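Local coordinates for B-cell lymphoma 3 protein (Homo sapiens, PDB 1K1A) that regulates NF-kappaB target genes, holding the p50 subunit back in the cytoplasm and acting as a transcriptional activator in the nucleus, here as its ankyrin repeat domain, at residues H51-T56 with S60-L65; H156-N161 with L196-T201; V122-E127 with L163-L168; L31-G36 with V66-S71. All blocks are in the same frame, centred on the assembly; numbering follows the deposited sequence. Where two conformers were deposited one is given.

Interaction 1: residues H51-T56 with S60-L65; sequences HLAVIT and SVVRLL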
loop_
_atom_site.group_PDB
_atom_site.type_symbol
_atom_site.label_atom_id
_atom_site.label_comp_id
_atom_site.label_asym_id
_atom_site.label_seq_id
_atom_site.Cartn_x
_atom_site.Cartn_y
_atom_site.Cartn_z
ATOM N N HIS A 51 -10.335 -6.582 10.985
ATOM C CA HIS A 51 -8.953 -6.151 11.135
ATOM C C HIS A 51 -8.155 -7.326 11.680
ATOM O O HIS A 51 -7.055 -7.608 11.220
ATOM C CB HIS A 51 -8.830 -4.997 12.137
ATOM C CG HIS A 51 -9.440 -3.703 11.678
ATOM N ND1 HIS A 51 -9.264 -3.193 10.409
ATOM C CD2 HIS A 51 -10.193 -2.796 12.345
ATOM C CE1 HIS A 51 -9.900 -2.039 10.308
ATOM N NE2 HIS A 51 -10.476 -1.778 11.466
ATOM N N LEU A 52 -8.710 -7.985 12.698
ATOM C CA LEU A 52 -8.030 -9.103 13.347
ATOM C C LEU A 52 -7.841 -10.304 12.423
ATOM O O LEU A 52 -6.827 -11.008 12.501
ATOM C CB LEU A 52 -8.763 -9.508 14.626
ATOM C CG LEU A 52 -8.527 -8.543 15.790
ATOM C CD1 LEU A 52 -9.306 -8.978 17.045
ATOM C CD2 LEU A 52 -7.040 -8.431 16.079
ATOM N N ALA A 53 -8.810 -10.532 11.547
ATOM C CA ALA A 53 -8.718 -11.627 10.591
ATOM C C ALA A 53 -7.552 -11.413 9.636
ATOM O O ALA A 53 -6.874 -12.365 9.264
ATOM C CB ALA A 53 -10.010 -11.777 9.826
ATOM N N VAL A 54 -7.326 -10.163 9.240
ATOM C CA VAL A 54 -6.222 -9.838 8.343
ATOM C C VAL A 54 -4.893 -9.918 9.092
ATOM O O VAL A 54 -3.906 -10.474 8.591
ATOM C CB VAL A 54 -6.376 -8.432 7.759
ATOM C CG1 VAL A 54 -5.125 -8.041 6.973
ATOM C CG2 VAL A 54 -7.618 -8.353 6.894
ATOM N N ILE A 55 -4.878 -9.380 10.303
ATOM C CA ILE A 55 -3.682 -9.395 11.133
ATOM C C ILE A 55 -3.257 -10.832 11.486
ATOM O O ILE A 55 -2.071 -11.124 11.582
ATOM C CB ILE A 55 -3.919 -8.566 12.416
ATOM C CG1 ILE A 55 -3.841 -7.064 12.115
ATOM C CG2 ILE A 55 -2.928 -8.960 13.506
ATOM C CD1 ILE A 55 -4.620 -6.201 13.101
ATOM N N THR A 56 -4.229 -11.719 11.671
ATOM C CA THR A 56 -3.944 -13.118 12.016
ATOM C C THR A 56 -3.605 -13.936 10.762
ATOM O O THR A 56 -3.119 -15.058 10.861
ATOM C CB THR A 56 -5.156 -13.779 12.738
ATOM O OG1 THR A 56 -5.551 -12.999 13.873
ATOM C CG2 THR A 56 -4.748 -15.109 13.375
ATOM N N SER A 60 -9.902 -17.250 4.922
ATOM C CA SER A 60 -11.261 -17.793 4.966
ATOM C C SER A 60 -12.184 -16.997 5.890
ATOM O O SER A 60 -13.377 -16.869 5.624
ATOM C CB SER A 60 -11.258 -19.252 5.406
ATOM O OG SER A 60 -10.680 -20.075 4.415
ATOM N N VAL A 61 -11.630 -16.490 6.987
ATOM C CA VAL A 61 -12.402 -15.681 7.919
ATOM C C VAL A 61 -12.701 -14.311 7.310
ATOM O O VAL A 61 -13.809 -13.772 7.460
ATOM C CB VAL A 61 -11.683 -15.550 9.265
ATOM C CG1 VAL A 61 -12.533 -14.776 10.265
ATOM C CG2 VAL A 61 -11.338 -16.939 9.810
ATOM N N VAL A 62 -11.715 -13.760 6.611
ATOM C CA VAL A 62 -11.891 -12.487 5.928
ATOM C C VAL A 62 -13.091 -12.578 4.978
ATOM O O VAL A 62 -13.959 -11.707 4.964
ATOM C CB VAL A 62 -10.640 -12.113 5.114
ATOM C CG1 VAL A 62 -10.938 -10.938 4.170
ATOM C CG2 VAL A 62 -9.451 -11.789 6.040
ATOM N N ARG A 63 -13.127 -13.643 4.186
ATOM C CA ARG A 63 -14.209 -13.877 3.228
ATOM C C ARG A 63 -15.586 -13.968 3.892
ATOM O O ARG A 63 -16.561 -13.386 3.410
ATOM C CB ARG A 63 -13.953 -15.176 2.445
ATOM C CG ARG A 63 -12.831 -15.096 1.399
ATOM C CD ARG A 63 -12.753 -16.316 0.463
ATOM N NE ARG A 63 -11.538 -16.293 -0.364
ATOM C CZ ARG A 63 -11.468 -15.745 -1.572
ATOM N NH1 ARG A 63 -12.539 -15.174 -2.102
ATOM N NH2 ARG A 63 -10.324 -15.760 -2.252
ATOM N N LEU A 64 -15.667 -14.735 4.973
ATOM C CA LEU A 64 -16.921 -14.905 5.710
ATOM C C LEU A 64 -17.422 -13.565 6.236
ATOM O O LEU A 64 -18.586 -13.209 6.050
ATOM C CB LEU A 64 -16.737 -15.883 6.878
ATOM C CG LEU A 64 -17.948 -16.160 7.785
ATOM C CD1 LEU A 64 -17.654 -17.316 8.731
ATOM C CD2 LEU A 64 -18.359 -14.921 8.573
ATOM N N LEU A 65 -16.532 -12.827 6.888
ATOM C CA LEU A 65 -16.894 -11.555 7.497
ATOM C C LEU A 65 -17.321 -10.515 6.469
ATOM O O LEU A 65 -18.323 -9.833 6.653
ATOM C CB LEU A 65 -15.742 -11.007 8.359
ATOM C CG LEU A 65 -15.451 -11.752 9.673
ATOM C CD1 LEU A 65 -14.235 -11.146 10.356
ATOM C CD2 LEU A 65 -16.651 -11.717 10.604
#

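Interaction 2: residues H156-N161 with L196-T201; sequences HAVENN and LPLVRT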
loop_
_atom_site.group_PDB
_atom_site.type_symbol
_atom_site.label_atom_id
_atom_site.label_comp_id
_atom_site.label_asym_id
_atom_site.label_seq_id
_atom_site.Cartn_x
_atom_site.Cartn_y
_atom_site.Cartn_z
ATOM N N HIS A 156 9.248 6.788 -3.778
ATOM C CA HIS A 156 9.469 6.025 -2.558
ATOM C C HIS A 156 10.395 4.849 -2.856
ATOM O O HIS A 156 11.357 4.608 -2.123
ATOM C CB HIS A 156 8.139 5.512 -1.977
ATOM C CG HIS A 156 7.355 6.555 -1.235
ATOM N ND1 HIS A 156 7.744 7.046 -0.006
ATOM C CD2 HIS A 156 6.191 7.180 -1.537
ATOM C CE1 HIS A 156 6.861 7.937 0.411
ATOM N NE2 HIS A 156 5.906 8.033 -0.496
ATOM N N ALA A 157 10.111 4.129 -3.942
ATOM C CA ALA A 157 10.908 2.964 -4.329
ATOM C C ALA A 157 12.363 3.336 -4.621
ATOM O O ALA A 157 13.290 2.603 -4.250
ATOM C CB ALA A 157 10.290 2.269 -5.545
ATOM N N VAL A 158 12.558 4.464 -5.294
ATOM C CA VAL A 158 13.908 4.925 -5.619
ATOM C C VAL A 158 14.684 5.290 -4.355
ATOM O O VAL A 158 15.856 4.936 -4.215
ATOM C CB VAL A 158 13.894 6.110 -6.598
ATOM C CG1 VAL A 158 15.267 6.754 -6.679
ATOM C CG2 VAL A 158 13.449 5.646 -7.973
ATOM N N GLU A 159 14.031 5.986 -3.431
ATOM C CA GLU A 159 14.671 6.350 -2.163
ATOM C C GLU A 159 15.027 5.134 -1.297
ATOM O O GLU A 159 16.041 5.146 -0.581
ATOM C CB GLU A 159 13.809 7.342 -1.389
ATOM C CG GLU A 159 13.627 8.653 -2.129
ATOM C CD GLU A 159 12.925 9.710 -1.308
ATOM O OE1 GLU A 159 12.090 9.348 -0.448
ATOM O OE2 GLU A 159 13.200 10.909 -1.533
ATOM N N ASN A 160 14.218 4.079 -1.385
ATOM C CA ASN A 160 14.476 2.833 -0.657
ATOM C C ASN A 160 15.521 1.969 -1.358
ATOM O O ASN A 160 15.820 0.859 -0.909
ATOM C CB ASN A 160 13.187 2.002 -0.514
ATOM C CG ASN A 160 12.091 2.727 0.258
ATOM O OD1 ASN A 160 12.348 3.678 0.998
ATOM N ND2 ASN A 160 10.851 2.265 0.092
ATOM N N ASN A 161 16.045 2.462 -2.477
ATOM C CA ASN A 161 17.010 1.708 -3.275
ATOM C C ASN A 161 16.545 0.280 -3.589
ATOM O O ASN A 161 17.258 -0.690 -3.345
ATOM C CB ASN A 161 18.396 1.699 -2.610
ATOM C CG ASN A 161 19.467 1.106 -3.508
ATOM O OD1 ASN A 161 19.423 1.263 -4.726
ATOM N ND2 ASN A 161 20.428 0.396 -2.909
ATOM N N LEU A 196 23.758 3.574 -9.308
ATOM C CA LEU A 196 23.955 3.242 -10.723
ATOM C C LEU A 196 22.869 2.390 -11.409
ATOM O O LEU A 196 22.384 2.771 -12.459
ATOM C CB LEU A 196 25.346 2.641 -10.965
ATOM C CG LEU A 196 26.543 3.477 -10.479
ATOM C CD1 LEU A 196 27.833 2.897 -11.008
ATOM C CD2 LEU A 196 26.411 4.951 -10.875
ATOM N N PRO A 197 22.520 1.228 -10.855
ATOM C CA PRO A 197 21.498 0.375 -11.478
ATOM C C PRO A 197 20.176 1.118 -11.659
ATOM O O PRO A 197 19.498 0.933 -12.675
ATOM C CB PRO A 197 21.339 -0.771 -10.476
ATOM C CG PRO A 197 22.639 -0.801 -9.734
ATOM C CD PRO A 197 23.064 0.628 -9.624
ATOM N N LEU A 198 19.829 1.962 -10.689
ATOM C CA LEU A 198 18.597 2.738 -10.767
ATOM C C LEU A 198 18.698 3.850 -11.806
ATOM O O LEU A 198 17.739 4.124 -12.521
ATOM C CB LEU A 198 18.217 3.313 -9.397
ATOM C CG LEU A 198 17.355 2.390 -8.517
ATOM C CD1 LEU A 198 18.089 1.104 -8.192
ATOM C CD2 LEU A 198 16.894 3.093 -7.243
ATOM N N VAL A 199 19.851 4.505 -11.875
ATOM C CA VAL A 199 20.043 5.553 -12.862
ATOM C C VAL A 199 19.866 4.953 -14.254
ATOM O O VAL A 199 19.154 5.507 -15.095
ATOM C CB VAL A 199 21.433 6.231 -12.734
ATOM C CG1 VAL A 199 21.600 7.305 -13.801
ATOM C CG2 VAL A 199 21.603 6.839 -11.345
ATOM N N ARG A 200 20.487 3.800 -14.484
ATOM C CA ARG A 200 20.393 3.135 -15.781
ATOM C C ARG A 200 18.949 2.806 -16.135
ATOM O O ARG A 200 18.513 3.044 -17.265
ATOM C CB ARG A 200 21.222 1.848 -15.806
ATOM C CG ARG A 200 22.734 2.061 -15.929
ATOM C CD ARG A 200 23.555 0.775 -15.834
ATOM N NE ARG A 200 24.984 1.050 -15.711
ATOM C CZ ARG A 200 25.726 0.717 -14.665
ATOM N NH1 ARG A 200 25.186 0.074 -13.630
ATOM N NH2 ARG A 200 27.014 1.030 -14.648
ATOM N N THR A 201 18.223 2.243 -15.174
ATOM C CA THR A 201 16.832 1.849 -15.392
ATOM C C THR A 201 15.921 3.052 -15.684
ATOM O O THR A 201 15.152 3.032 -16.640
ATOM C CB THR A 201 16.313 1.037 -14.195
ATOM O OG1 THR A 201 16.820 -0.303 -14.275
ATOM C CG2 THR A 201 14.809 0.843 -14.284
#

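Interaction 3: residues V122-E127 with L163-L168; sequences VAVNTE and LSMVQL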
loop_
_atom_site.group_PDB
_atom_site.type_symbol
_atom_site.label_atom_id
_atom_site.label_comp_id
_atom_site.label_asym_id
_atom_site.label_seq_id
_atom_site.Cartn_x
_atom_site.Cartn_y
_atom_site.Cartn_z
ATOM N N VAL A 122 2.231 1.608 1.186
ATOM C CA VAL A 122 2.598 0.611 2.186
ATOM C C VAL A 122 3.200 -0.639 1.538
ATOM O O VAL A 122 4.256 -1.117 1.956
ATOM C CB VAL A 122 1.385 0.201 3.045
ATOM C CG1 VAL A 122 1.754 -0.944 3.975
ATOM C CG2 VAL A 122 0.877 1.394 3.855
ATOM N N ALA A 123 2.543 -1.151 0.504
ATOM C CA ALA A 123 3.026 -2.347 -0.173
ATOM C C ALA A 123 4.429 -2.153 -0.768
ATOM O O ALA A 123 5.297 -3.025 -0.645
ATOM C CB ALA A 123 2.038 -2.792 -1.259
ATOM N N VAL A 124 4.634 -1.021 -1.427
ATOM C CA VAL A 124 5.925 -0.727 -2.050
ATOM C C VAL A 124 7.015 -0.667 -0.984
ATOM O O VAL A 124 8.115 -1.199 -1.174
ATOM C CB VAL A 124 5.865 0.584 -2.861
ATOM C CG1 VAL A 124 7.283 1.047 -3.288
ATOM C CG2 VAL A 124 4.972 0.411 -4.084
ATOM N N ASN A 125 6.686 -0.060 0.152
ATOM C CA ASN A 125 7.602 0.032 1.281
ATOM C C ASN A 125 8.013 -1.327 1.858
ATOM O O ASN A 125 9.142 -1.490 2.305
ATOM C CB ASN A 125 7.047 0.961 2.357
ATOM C CG ASN A 125 7.126 2.425 1.951
ATOM O OD1 ASN A 125 7.865 2.781 1.030
ATOM N ND2 ASN A 125 6.364 3.279 2.632
ATOM N N THR A 126 7.110 -2.305 1.827
ATOM C CA THR A 126 7.466 -3.654 2.248
ATOM C C THR A 126 8.218 -4.344 1.117
ATOM O O THR A 126 8.843 -5.380 1.322
ATOM C CB THR A 126 6.226 -4.500 2.599
ATOM O OG1 THR A 126 5.508 -4.818 1.400
ATOM C CG2 THR A 126 5.230 -3.720 3.448
ATOM N N GLU A 127 8.125 -3.770 -0.080
ATOM C CA GLU A 127 8.743 -4.339 -1.279
ATOM C C GLU A 127 8.207 -5.722 -1.627
ATOM O O GLU A 127 8.880 -6.512 -2.294
ATOM C CB GLU A 127 10.261 -4.369 -1.143
ATOM C CG GLU A 127 10.855 -3.009 -0.832
ATOM C CD GLU A 127 12.297 -3.096 -0.423
ATOM O OE1 GLU A 127 12.689 -4.148 0.130
ATOM O OE2 GLU A 127 13.035 -2.119 -0.648
ATOM N N LEU A 163 15.590 -1.799 -6.690
ATOM C CA LEU A 163 15.534 -1.964 -8.134
ATOM C C LEU A 163 14.331 -2.819 -8.565
ATOM O O LEU A 163 13.744 -2.584 -9.611
ATOM C CB LEU A 163 16.832 -2.584 -8.649
ATOM C CG LEU A 163 16.929 -2.760 -10.162
ATOM C CD1 LEU A 163 16.752 -1.421 -10.883
ATOM C CD2 LEU A 163 18.259 -3.402 -10.533
ATOM N N SER A 164 13.984 -3.819 -7.766
ATOM C CA SER A 164 12.818 -4.641 -8.078
ATOM C C SER A 164 11.540 -3.789 -8.150
ATOM O O SER A 164 10.795 -3.858 -9.132
ATOM C CB SER A 164 12.661 -5.774 -7.053
ATOM O OG SER A 164 13.732 -6.701 -7.172
ATOM N N MET A 165 11.286 -2.989 -7.117
ATOM C CA MET A 165 10.071 -2.156 -7.093
ATOM C C MET A 165 10.073 -1.112 -8.209
ATOM O O MET A 165 9.034 -0.826 -8.805
ATOM C CB MET A 165 9.891 -1.466 -5.736
ATOM C CG MET A 165 9.439 -2.375 -4.611
ATOM S SD MET A 165 7.846 -3.212 -4.943
ATOM C CE MET A 165 8.400 -4.795 -5.378
ATOM N N VAL A 166 11.240 -0.537 -8.474
ATOM C CA VAL A 166 11.381 0.431 -9.546
ATOM C C VAL A 166 11.033 -0.220 -10.873
ATOM O O VAL A 166 10.249 0.316 -11.642
ATOM C CB VAL A 166 12.807 1.049 -9.589
ATOM C CG1 VAL A 166 13.029 1.798 -10.895
ATOM C CG2 VAL A 166 13.016 1.996 -8.376
ATOM N N GLN A 167 11.580 -1.406 -11.120
ATOM C CA GLN A 167 11.273 -2.122 -12.353
ATOM C C GLN A 167 9.790 -2.510 -12.449
ATOM O O GLN A 167 9.168 -2.368 -13.498
ATOM C CB GLN A 167 12.190 -3.344 -12.511
ATOM C CG GLN A 167 13.647 -2.958 -12.848
ATOM C CD GLN A 167 14.581 -4.154 -13.028
ATOM O OE1 GLN A 167 14.254 -5.278 -12.639
ATOM N NE2 GLN A 167 15.762 -3.904 -13.603
ATOM N N LEU A 168 9.224 -2.962 -11.336
ATOM C CA LEU A 168 7.826 -3.384 -11.298
ATOM C C LEU A 168 6.873 -2.222 -11.574
ATOM O O LEU A 168 5.926 -2.358 -12.344
ATOM C CB LEU A 168 7.504 -4.051 -9.951
ATOM C CG LEU A 168 6.114 -4.683 -9.809
ATOM C CD1 LEU A 168 5.827 -5.646 -10.974
ATOM C CD2 LEU A 168 5.972 -5.397 -8.466
#

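Interaction 4: residues L31-G36 with V66-S71; sequences LFQQGG and VTAGAS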
loop_
_atom_site.group_PDB
_atom_site.type_symbol
_atom_site.label_atom_id
_atom_site.label_comp_id
_atom_site.label_asym_id
_atom_site.label_seq_id
_atom_site.Cartn_x
_atom_site.Cartn_y
_atom_site.Cartn_z
ATOM N N LEU A 31 -25.521 -15.302 15.120
ATOM C CA LEU A 31 -26.091 -14.753 16.348
ATOM C C LEU A 31 -26.183 -13.225 16.311
ATOM O O LEU A 31 -27.183 -12.647 16.729
ATOM C CB LEU A 31 -25.258 -15.183 17.554
ATOM C CG LEU A 31 -25.897 -16.147 18.554
ATOM C CD1 LEU A 31 -25.036 -17.388 18.727
ATOM C CD2 LEU A 31 -26.087 -15.437 19.904
ATOM N N PHE A 32 -25.131 -12.582 15.814
ATOM C CA PHE A 32 -25.089 -11.124 15.723
ATOM C C PHE A 32 -26.172 -10.593 14.797
ATOM O O PHE A 32 -26.861 -9.624 15.127
ATOM C CB PHE A 32 -23.720 -10.648 15.217
ATOM C CG PHE A 32 -22.706 -10.442 16.305
ATOM C CD1 PHE A 32 -22.580 -11.358 17.337
ATOM C CD2 PHE A 32 -21.877 -9.331 16.297
ATOM C CE1 PHE A 32 -21.641 -11.173 18.341
ATOM C CE2 PHE A 32 -20.940 -9.138 17.299
ATOM C CZ PHE A 32 -20.823 -10.057 18.324
ATOM N N GLN A 33 -26.300 -11.229 13.640
ATOM C CA GLN A 33 -27.260 -10.824 12.618
ATOM C C GLN A 33 -28.706 -10.988 13.074
ATOM O O GLN A 33 -29.578 -10.222 12.674
ATOM C CB GLN A 33 -27.020 -11.599 11.324
ATOM C CG GLN A 33 -25.715 -11.248 10.621
ATOM C CD GLN A 33 -25.537 -11.993 9.313
ATOM O OE1 GLN A 33 -25.008 -11.439 8.345
ATOM N NE2 GLN A 33 -25.977 -13.249 9.276
ATOM N N GLN A 34 -28.954 -11.978 13.924
ATOM C CA GLN A 34 -30.292 -12.209 14.450
ATOM C C GLN A 34 -30.709 -11.101 15.408
ATOM O O GLN A 34 -31.898 -10.822 15.567
ATOM C CB GLN A 34 -30.360 -13.555 15.169
ATOM C CG GLN A 34 -30.262 -14.755 14.255
ATOM C CD GLN A 34 -30.398 -16.066 15.012
ATOM N NE2 GLN A 34 -31.016 -16.004 16.189
ATOM N N GLY A 35 -29.728 -10.465 16.043
ATOM C CA GLY A 35 -30.007 -9.423 17.013
ATOM C C GLY A 35 -29.756 -8.014 16.509
ATOM O O GLY A 35 -29.743 -7.060 17.290
ATOM N N GLY A 36 -29.550 -7.882 15.206
ATOM C CA GLY A 36 -29.294 -6.588 14.601
ATOM C C GLY A 36 -27.970 -5.954 15.000
ATOM O O GLY A 36 -27.755 -4.767 14.764
ATOM N N VAL A 66 -16.558 -10.396 5.389
ATOM C CA VAL A 66 -16.890 -9.414 4.355
ATOM C C VAL A 66 -18.219 -9.752 3.674
ATOM O O VAL A 66 -19.081 -8.886 3.512
ATOM C CB VAL A 66 -15.765 -9.275 3.335
ATOM C CG1 VAL A 66 -16.181 -8.311 2.205
ATOM C CG2 VAL A 66 -14.504 -8.752 4.048
ATOM N N THR A 67 -18.410 -11.023 3.331
ATOM C CA THR A 67 -19.648 -11.437 2.691
ATOM C C THR A 67 -20.852 -11.227 3.631
ATOM O O THR A 67 -21.973 -10.966 3.175
ATOM C CB THR A 67 -19.552 -12.902 2.180
ATOM O OG1 THR A 67 -19.188 -13.768 3.257
ATOM C CG2 THR A 67 -18.387 -13.062 1.217
ATOM N N ALA A 68 -20.615 -11.302 4.937
ATOM C CA ALA A 68 -21.684 -11.090 5.919
ATOM C C ALA A 68 -22.016 -9.612 6.189
ATOM O O ALA A 68 -22.966 -9.310 6.913
ATOM C CB ALA A 68 -21.370 -11.818 7.233
ATOM N N GLY A 69 -21.222 -8.694 5.638
ATOM C CA GLY A 69 -21.513 -7.274 5.784
ATOM C C GLY A 69 -20.500 -6.430 6.545
ATOM O O GLY A 69 -20.725 -5.226 6.765
ATOM N N ALA A 70 -19.407 -7.044 6.993
ATOM C CA ALA A 70 -18.350 -6.268 7.655
ATOM C C ALA A 70 -17.701 -5.345 6.625
ATOM O O ALA A 70 -17.386 -5.773 5.517
ATOM C CB ALA A 70 -17.311 -7.182 8.278
ATOM N N SER A 71 -17.471 -4.095 7.006
ATOM C CA SER A 71 -16.954 -3.093 6.074
ATOM C C SER A 71 -15.440 -3.116 5.911
ATOM O O SER A 71 -14.699 -3.032 6.884
ATOM C CB SER A 71 -17.391 -1.686 6.506
ATOM O OG SER A 71 -16.805 -0.693 5.668
#

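Interaction 1: residues H51-T56 with S60-L65
Ala53 sits where helix 49-55 packs against helix 59-67, its methyl directed toward the other helix. CB lies 3.8 Å from CG2 of Val62, and CD1 of Leu65 approaches the same CB at 4.3 Å. CG1 of Val61 also faces it, although Val61 has a second deposited conformer, so this contact is less certain. Val54 adds the flank: its CG2 meets CG2 of Val62 at 4.0 Å, the two isopropyl groups crossing at a slant. In Val62 CG1 stands anti to the backbone N (chi1 168°), which leaves CG2 as the branch turned into the joint. The small alanine lets the backbones come close, with Ala53 CA and Val62 CA 5.7 Å apart, and the segment axes pass at 8.8 Å in a nearly antiparallel crossing of 160°. This is the helix-turn-helix hairpin of the second ankyrin repeat.

On the other faces of helix 59-67 the side chains turn to solvent or to neighbouring helices. Ser60 and Arg63 are exposed, Arg63 leaning on helix 92-101, while Leu64 packs on helix 22-34. At the end of the first helix Thr56 turns OG1 back to Leu52 O at 2.7 Å, a bond inside its own segment. With only methyl groups meeting between the segments, the hairpin is held here by van der Waals fit and burial of apolar surface.

Interaction 2: residues H156-N161 with L196-T201
Leu198 carries this contact, sending its two methyls to different partners on helix 153-159 and the turn after it. Its chi1 of -88° is swung past the usual staggered value, and chi2 near 62° stretches CD2 anti to CA while folding CD1 back alongside. The extended CD2 reaches Val158, lying 3.7 Å from Val158 O and 4.0 Å from Val158 CG1; the two side chains run past each other in opposite directions. In Val158 CG1 is anti to the backbone N, the branch that turns to the leucine.

CD1 meets the rim of the contact, 3.7 Å from OD1 of Asn161. That residue has left the helix with a positive phi of 50° in a Schellman motif, and its CG, anti to N, turns OD1 toward the leucine methyls. Asn161 is exposed, whereas Val158 and Leu198 are buried; Val158 also leans on Ala186 and Ser189, and Leu198 on Leu163. The contact thus joins the fifth ankyrin repeat to the sixth. Val158 O keeps its bond from Asn161 N while CD2 packs beside it, and CD1 offers Asn161 OD1 no donor, so the contact rests on apolar packing and van der Waals fit, without polar pairing.

Interaction 3: residues V122-E127 with L163-L168
Met165 folds its side chain against the end of helix 119-126, meeting Val124 and Glu127. Its CG is 3.9 Å from Val124 O and 4.3 Å from Val124 CG1, and the same carbon lies 4.1 Å from Glu127 CB, where the two side chains cross at a slant. Farther along, SD passes 3.9 Å from Glu127 CA, and CE comes to 3.6 Å from Glu127 O. The chain of Met165 is bent at both chi2 (-59°) and chi3 (102°), and these turns lay the thioether along the backbone of Glu127 instead of letting it run straight out.

What presents that backbone is a Schellman motif: Glu127, with positive phi, ends the helix, its N making a weak bond to Val124 O at 2.8 Å. Beside it Thr126 OG1 donates a hydrogen bond to Ala123 O at 2.7 Å and is also bonded to Cys128 N, tying the turn to the start of the next helix. Ala157 of its own repeat and Gln129 of the fourth also touch Met165, so the side chain has neighbours from both repeats. Replacing Met165 by alanine removes CG, SD and CE, which is likely to open a gap under the Glu127 turn and leave Val124 and the Glu127 backbone without their apolar cover. Outermost, Asn125 OD1 accepts a hydrogen bond from Asn160 ND2, a polar link between the fourth and fifth repeats. The arrangement is the inter-repeat packing of an ankyrin stack, the second helix of the fifth repeat laid against the end of the first helix of the fourth.

Interaction 4: residues L31-G36 with V66-S71
Successive ankyrin repeats stack their second helices side by side, and Gln33 and Ala68 meet where two such helices, 22-34 and 59-67, run out. The contact is slight: the segments bury 63 Å² in all, and the closest CA pair, Gln33 CA and Ala68 CA, is 8.7 Å apart. The glutamine bridges that distance because the chain of Gln33 is fully extended beyond CG (chi2 -178°), carrying the amide across to the turn of the second repeat.

There the end of the amide comes up to Ala68. The atom modelled as OE1 of Gln33 is 3.8 Å from Ala68 CB and 3.3 Å from Ala68 O, but the amide is probably turned over in the model, so its oxygen and nitrogen should not be told apart here. The glutamine lies at an exposed edge, open to solvent. Behind it lies buried packing: Phe32, on the same helix, packs on Leu39 and Ile41 and makes a cation-pi contact with Arg37. Ala68 leans on Leu39 as well, and Ser71 N is hydrogen-bonded to Asp40 OD2, so the connection leading out of the first repeat runs between the two helix ends.

Gly69 and Ala70 form the Gly-Ala pair familiar after the second helix of ankyrin repeats. Gly69 has a phi of 116°, at which a CB would jam against the carbonyl oxygen of Ala68. Its Schellman turn closes with Gly69 N bonded to Val66 O at 3.0 Å.

Overall arrangement
The four contacts sample the ankyrin stack near its N-terminal end, in the first two repeats, and again from the fourth repeat to the sixth. Interaction 1 lies within one repeat, while the other three join neighbouring repeats. Interactions 1 and 4 share helix 59-67, with centres 14 Å apart, and meet where Leu65 O probably accepts a hydrogen bond from Ala70 N at 3.0 Å. Interactions 2 and 3 are closer, their centres 10 Å apart, and interlock through Val158 on Val166 and Ala157 on Met165. The two pairs stand well apart in this elongated domain: centres of interactions 1 and 3 are 25 Å apart, those of 2 and 4 46 Å.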